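PDB 4S3J: cortical-lytic enzyme from Bacillus cereus, which is an N-acetylglucosaminidase that degrades cortex peptidoglycan during spore germination, cleaving partially degraded material and recognising its muramic acid delta-lactam residues. Local coordinates for residues Arg103-Ile108 / Arg419-Asn424; Val279-Tyr284 / Lys303-Tyr308. All blocks are in the same frame, centred on the assembly; numbering follows the deposited sequence.

Contact 1 (Arg103-Ile108 / Arg419-Asn424); sequences RSVESI and RLLVEN
Asn424 O is gripped by two donors, a water and Asn71 ND2. The water stands 2.7 Å from Asn424 O and accepts from Arg103 N at 2.9 Å, so it bridges the end of helix 415-424 to the chain entering strand 104-111. No direct hydrogen bond joins 103-108 to 419-424; the rest of the contact is apolar and rests on Leu421. With CG anti to the backbone N (chi1 -175°), the end of this side chain swings toward the strand, and its two methyls meet different residues: Leu421 CD2 reaches Ser107 CB at 4.2 Å, and Leu421 CD1 meets Val105 CG1 at 4.4 Å, a loose fit. The hydroxyl of buried Ser107 bonds to Phe132 O, leaving its CB to face the leucine. Within the helix, Asn424 ND2 folds back onto Leu420 O at 2.9 Å, nearly straight at 163° but above the carbonyl plane, while Asn424 N reaches the same oxygen from the opposite face. Gln391 and Lys398 hold Asn424 OD1, fixing the amide's rotation. Both residues belong to helix 387-400, whose Phe394 packs on Leu421 and Asn424. The final helix of the TIM barrel thus lies outside its first strand, with strand 426-427 pairing alongside 104-111 and Ile427 filling in against Ser107 and Leu421.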
loop_
_atom_site.group_PDB
_atom_site.type_symbol
_atom_site.label_atom_id
_atom_site.label_comp_id
_atom_site.label_asym_id
_atom_site.label_seq_id
_atom_site.Cartn_x
_atom_site.Cartn_y
_atom_site.Cartn_z
ATOM N N ARG A 103 -16.425 8.078 -1.259
ATOM C CA ARG A 103 -16.515 7.019 -2.269
ATOM C C ARG A 103 -16.005 5.708 -1.682
ATOM O O ARG A 103 -15.331 5.688 -0.633
ATOM C CB ARG A 103 -15.759 7.395 -3.546
ATOM C CG ARG A 103 -14.296 7.738 -3.402
ATOM C CD ARG A 103 -13.755 8.227 -4.738
ATOM N NE ARG A 103 -12.821 7.425 -5.545
ATOM C CZ ARG A 103 -12.634 6.104 -5.548
ATOM N NH1 ARG A 103 -13.302 5.268 -4.764
ATOM N NH2 ARG A 103 -11.733 5.616 -6.392
ATOM N N SER A 104 -16.406 4.612 -2.328
ATOM C CA SER A 104 -16.005 3.267 -1.942
ATOM C C SER A 104 -14.600 2.985 -2.433
ATOM O O SER A 104 -14.142 3.581 -3.410
ATOM C CB SER A 104 -16.964 2.215 -2.514
ATOM O OG SER A 104 -18.227 2.294 -1.885
ATOM N N VAL A 105 -13.933 2.068 -1.752
ATOM C CA VAL A 105 -12.607 1.604 -2.161
ATOM C C VAL A 105 -12.496 0.106 -1.886
ATOM O O VAL A 105 -13.132 -0.418 -0.968
ATOM C CB VAL A 105 -11.481 2.392 -1.413
ATOM C CG1 VAL A 105 -11.350 1.956 0.047
ATOM C CG2 VAL A 105 -10.159 2.256 -2.120
ATOM N N GLU A 106 -11.692 -0.591 -2.678
ATOM C CA GLU A 106 -11.289 -1.948 -2.336
ATOM C C GLU A 106 -9.853 -1.890 -1.854
ATOM O O GLU A 106 -9.035 -1.176 -2.429
ATOM C CB GLU A 106 -11.447 -2.911 -3.518
ATOM C CG GLU A 106 -12.909 -3.061 -3.929
ATOM C CD GLU A 106 -13.211 -4.242 -4.835
ATOM O OE1 GLU A 106 -12.303 -5.022 -5.144
ATOM O OE2 GLU A 106 -14.389 -4.398 -5.212
ATOM N N SER A 107 -9.574 -2.614 -0.775
ATOM C CA SER A 107 -8.254 -2.641 -0.158
ATOM C C SER A 107 -7.746 -4.070 -0.110
ATOM O O SER A 107 -8.508 -4.982 0.172
ATOM C CB SER A 107 -8.322 -2.048 1.253
ATOM O OG SER A 107 -9.269 -2.766 2.023
ATOM N N ILE A 108 -6.447 -4.243 -0.355
ATOM C CA ILE A 108 -5.769 -5.519 -0.230
ATOM C C ILE A 108 -4.590 -5.344 0.702
ATOM O O ILE A 108 -3.984 -4.276 0.704
ATOM C CB ILE A 108 -5.223 -6.040 -1.571
ATOM C CG1 ILE A 108 -6.343 -6.119 -2.614
ATOM C CG2 ILE A 108 -4.514 -7.387 -1.376
ATOM C CD1 ILE A 108 -5.806 -6.218 -4.013
ATOM N N ARG A 419 -6.413 4.081 10.024
ATOM C CA ARG A 419 -7.436 5.032 10.438
ATOM C C ARG A 419 -7.777 5.990 9.295
ATOM O O ARG A 419 -8.941 6.287 9.067
ATOM C CB ARG A 419 -6.998 5.808 11.677
ATOM C CG ARG A 419 -8.012 6.881 12.079
ATOM C CD ARG A 419 -9.343 6.261 12.504
ATOM N NE ARG A 419 -10.335 7.269 12.878
ATOM C CZ ARG A 419 -10.457 7.789 14.098
ATOM N NH1 ARG A 419 -9.623 7.432 15.072
ATOM N NH2 ARG A 419 -11.396 8.698 14.337
ATOM N N LEU A 420 -6.775 6.490 8.582
ATOM C CA LEU A 420 -7.046 7.408 7.486
ATOM C C LEU A 420 -7.780 6.711 6.342
ATOM O O LEU A 420 -8.578 7.326 5.649
ATOM C CB LEU A 420 -5.754 8.052 6.991
ATOM C CG LEU A 420 -5.168 9.106 7.935
ATOM C CD1 LEU A 420 -3.779 9.469 7.453
ATOM C CD2 LEU A 420 -6.065 10.316 8.034
ATOM N N LEU A 421 -7.512 5.419 6.138
ATOM C CA LEU A 421 -8.204 4.682 5.093
ATOM C C LEU A 421 -9.717 4.733 5.328
ATOM O O LEU A 421 -10.485 5.010 4.388
ATOM C CB LEU A 421 -7.716 3.225 5.048
ATOM C CG LEU A 421 -8.292 2.375 3.908
ATOM C CD1 LEU A 421 -7.771 2.819 2.526
ATOM C CD2 LEU A 421 -7.987 0.922 4.159
ATOM N N VAL A 422 -10.143 4.445 6.559
ATOM C CA VAL A 422 -11.581 4.446 6.886
ATOM C C VAL A 422 -12.169 5.856 6.999
ATOM O O VAL A 422 -13.382 6.039 6.795
ATOM C CB VAL A 422 -11.895 3.683 8.202
ATOM C CG1 VAL A 422 -11.486 2.248 8.085
ATOM C CG2 VAL A 422 -11.231 4.303 9.384
ATOM N N GLU A 423 -11.343 6.858 7.296
ATOM C CA GLU A 423 -11.827 8.234 7.314
ATOM C C GLU A 423 -12.098 8.725 5.897
ATOM O O GLU A 423 -13.058 9.455 5.646
ATOM C CB GLU A 423 -10.811 9.157 7.982
ATOM C CG GLU A 423 -10.708 8.975 9.485
ATOM C CD GLU A 423 -11.958 9.421 10.239
ATOM O OE1 GLU A 423 -12.571 10.452 9.868
ATOM O OE2 GLU A 423 -12.329 8.728 11.202
ATOM N N ASN A 424 -11.283 8.261 4.958
ATOM C CA ASN A 424 -11.342 8.760 3.583
ATOM C C ASN A 424 -12.358 8.090 2.697
ATOM O O ASN A 424 -12.870 8.714 1.782
ATOM C CB ASN A 424 -9.976 8.601 2.914
ATOM C CG ASN A 424 -9.079 9.796 3.126
ATOM O OD1 ASN A 424 -9.029 10.702 2.299
ATOM N ND2 ASN A 424 -8.334 9.798 4.231
HETATM O O HOH W 1 -13.730 9.132 -0.719
#

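Contact 2 (Val279-Tyr284 / Lys303-Tyr308)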
loop_
_atom_site.group_PDB
_atom_site.type_symbol
_atom_site.label_atom_id
_atom_site.label_comp_id
_atom_site.label_asym_id
_atom_site.label_seq_id
_atom_site.Cartn_x
_atom_site.Cartn_y
_atom_site.Cartn_z
ATOM N N VAL A 279 -6.159 -5.894 -11.361
ATOM C CA VAL A 279 -4.702 -6.010 -11.328
ATOM C C VAL A 279 -4.159 -5.259 -10.125
ATOM O O VAL A 279 -4.750 -4.277 -9.669
ATOM C CB VAL A 279 -4.022 -5.449 -12.603
ATOM C CG1 VAL A 279 -4.464 -6.228 -13.852
ATOM C CG2 VAL A 279 -4.314 -3.968 -12.784
ATOM N N VAL A 280 -3.039 -5.764 -9.625
ATOM C CA VAL A 280 -2.240 -5.089 -8.602
ATOM C C VAL A 280 -0.943 -4.623 -9.259
ATOM O O VAL A 280 -0.124 -5.443 -9.672
ATOM C CB VAL A 280 -1.939 -6.007 -7.395
ATOM C CG1 VAL A 280 -0.983 -5.329 -6.436
ATOM C CG2 VAL A 280 -3.220 -6.369 -6.665
ATOM N N ILE A 281 -0.782 -3.304 -9.387
ATOM C CA ILE A 281 0.402 -2.744 -10.028
ATOM C C ILE A 281 1.401 -2.370 -8.954
ATOM O O ILE A 281 1.061 -1.665 -8.008
ATOM C CB ILE A 281 0.079 -1.516 -10.905
ATOM C CG1 ILE A 281 -1.078 -1.836 -11.865
ATOM C CG2 ILE A 281 1.334 -1.057 -11.659
ATOM C CD1 ILE A 281 -1.419 -0.733 -12.844
ATOM N N MET A 282 2.623 -2.857 -9.095
ATOM C CA MET A 282 3.650 -2.658 -8.077
ATOM C C MET A 282 4.277 -1.266 -8.179
ATOM O O MET A 282 5.459 -1.108 -8.511
ATOM C CB MET A 282 4.713 -3.745 -8.191
ATOM C CG MET A 282 4.163 -5.108 -7.833
ATOM S SD MET A 282 5.401 -6.409 -7.803
ATOM C CE MET A 282 5.929 -6.367 -9.516
ATOM N N THR A 283 3.468 -0.264 -7.847
ATOM C CA THR A 283 3.881 1.137 -7.878
ATOM C C THR A 283 4.700 1.518 -6.629
ATOM O O THR A 283 4.304 2.365 -5.820
ATOM C CB THR A 283 2.641 2.050 -8.037
ATOM O OG1 THR A 283 1.527 1.478 -7.329
ATOM C CG2 THR A 283 2.253 2.183 -9.502
ATOM N N TYR A 284 5.843 0.855 -6.473
ATOM C CA TYR A 284 6.770 1.151 -5.395
ATOM C C TYR A 284 8.159 0.657 -5.795
ATOM O O TYR A 284 8.316 0.086 -6.869
ATOM C CB TYR A 284 6.273 0.543 -4.085
ATOM C CG TYR A 284 5.806 -0.882 -4.159
ATOM C CD1 TYR A 284 6.725 -1.906 -4.279
ATOM C CD2 TYR A 284 4.459 -1.213 -4.114
ATOM C CE1 TYR A 284 6.334 -3.223 -4.344
ATOM C CE2 TYR A 284 4.054 -2.547 -4.173
ATOM C CZ TYR A 284 5.003 -3.538 -4.290
ATOM O OH TYR A 284 4.641 -4.860 -4.352
ATOM N N LYS A 303 1.792 8.522 -10.355
ATOM C CA LYS A 303 0.721 9.088 -11.183
ATOM C C LYS A 303 0.941 8.723 -12.659
ATOM O O LYS A 303 -0.010 8.365 -13.355
ATOM C CB LYS A 303 0.628 10.613 -11.007
ATOM C CG LYS A 303 -0.384 11.282 -11.924
ATOM C CD LYS A 303 -0.593 12.737 -11.565
ATOM C CE LYS A 303 -1.603 13.378 -12.516
ATOM N NZ LYS A 303 -1.843 14.788 -12.122
ATOM N N GLU A 304 2.190 8.792 -13.132
ATOM C CA GLU A 304 2.498 8.432 -14.533
ATOM C C GLU A 304 2.101 6.996 -14.841
ATOM O O GLU A 304 1.564 6.693 -15.922
ATOM C CB GLU A 304 3.977 8.627 -14.832
ATOM C CG GLU A 304 4.439 10.077 -14.855
ATOM C CD GLU A 304 5.898 10.214 -15.269
ATOM O OE1 GLU A 304 6.387 9.362 -16.041
ATOM O OE2 GLU A 304 6.558 11.171 -14.815
ATOM N N VAL A 305 2.393 6.101 -13.904
ATOM C CA VAL A 305 2.035 4.693 -14.066
ATOM C C VAL A 305 0.517 4.513 -14.066
ATOM O O VAL A 305 -0.018 3.778 -14.894
ATOM C CB VAL A 305 2.671 3.790 -12.957
ATOM C CG1 VAL A 305 2.123 2.367 -13.044
ATOM C CG2 VAL A 305 4.179 3.760 -13.081
ATOM N N LEU A 306 -0.189 5.167 -13.148
ATOM C CA LEU A 306 -1.644 5.058 -13.140
ATOM C C LEU A 306 -2.255 5.600 -14.434
ATOM O O LEU A 306 -3.216 5.018 -14.949
ATOM C CB LEU A 306 -2.255 5.784 -11.945
ATOM C CG LEU A 306 -1.851 5.187 -10.597
ATOM C CD1 LEU A 306 -2.493 6.016 -9.483
ATOM C CD2 LEU A 306 -2.228 3.724 -10.451
ATOM N N GLN A 307 -1.714 6.703 -14.949
ATOM C CA GLN A 307 -2.221 7.273 -16.197
ATOM C C GLN A 307 -1.972 6.325 -17.366
ATOM O O GLN A 307 -2.838 6.157 -18.225
ATOM C CB GLN A 307 -1.577 8.623 -16.482
ATOM C CG GLN A 307 -1.980 9.719 -15.519
ATOM C CD GLN A 307 -1.224 10.994 -15.776
ATOM O OE1 GLN A 307 -0.008 10.986 -15.938
ATOM N NE2 GLN A 307 -1.941 12.094 -15.848
ATOM N N TYR A 308 -0.793 5.705 -17.400
ATOM C CA TYR A 308 -0.515 4.750 -18.461
ATOM C C TYR A 308 -1.463 3.565 -18.318
ATOM O O TYR A 308 -2.053 3.131 -19.300
ATOM C CB TYR A 308 0.928 4.266 -18.445
ATOM C CG TYR A 308 1.095 3.096 -19.388
ATOM C CD1 TYR A 308 1.050 3.278 -20.758
ATOM C CD2 TYR A 308 1.221 1.817 -18.905
ATOM C CE1 TYR A 308 1.173 2.205 -21.626
ATOM C CE2 TYR A 308 1.345 0.725 -19.760
ATOM C CZ TYR A 308 1.311 0.933 -21.120
ATOM O OH TYR A 308 1.429 -0.147 -21.974
#
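Ile281, the last residue of strand 278-281, is the first of 279-284 to meet 303-308. Its CG2 lies anti to the backbone N (CG1 at chi1 -50°) and comes within 3.8 Å of Val305 CG1, methyl against methyl. The chain then kinks through two successive inverse gamma turns. Thr283 N bonds to Ile281 O at 2.8 Å around Met282, whose side chain starts away from the helix and touches Glu220, probably the proton donor. Thr283 turns back toward the helix: its CG2 is 3.5 Å from Val305 CG1 and 3.8 Å from Val305 CB, meeting the valine at a slant. A chi1 of 35°, twisted from the staggered value, accompanies the bond of buried Thr283 OG1 to Gly321 O, so hydroxyl and methyl serve different partners. A weak bond from Tyr284 N to Met282 O closes the second turn, and the tyrosine itself stands beyond the contact, touching Asn323 and Tyr325. Residues 282-284 open the Met-x-Tyr-Asp sequence characteristic of glycosyl hydrolase family 18 at the end of the sixth barrel strand. On the helix, Leu306 flanks Val305 and packs on Ile318 and Leu396. Across the two segments there is no hydrogen bond: one valine methyl meets the methyls of Ile281 and Thr283, so the helix is held here by close apolar packing, whereas the polar end of Thr283 ties the turn to strand 318-330.

After the two N-terminal LysM domains, the chain enters the TIM barrel at strand 104-111, where segment 103-108 meets 419-424 after 310 intervening residues. Contact 1 therefore brings the start and end of the barrel together. Contact 2 falls wholly within that long excursion and closes a short loop of 18 residues, tying strand 278-281 to helix 299-312 ahead of strand 318-330. The two nest without crossing. Their centres are about 18 Å apart, yet the strands touch in the barrel interior, where Ile108 CD1 packs on Val280 CG2 at 3.7 Å, while both helices lie on the outside.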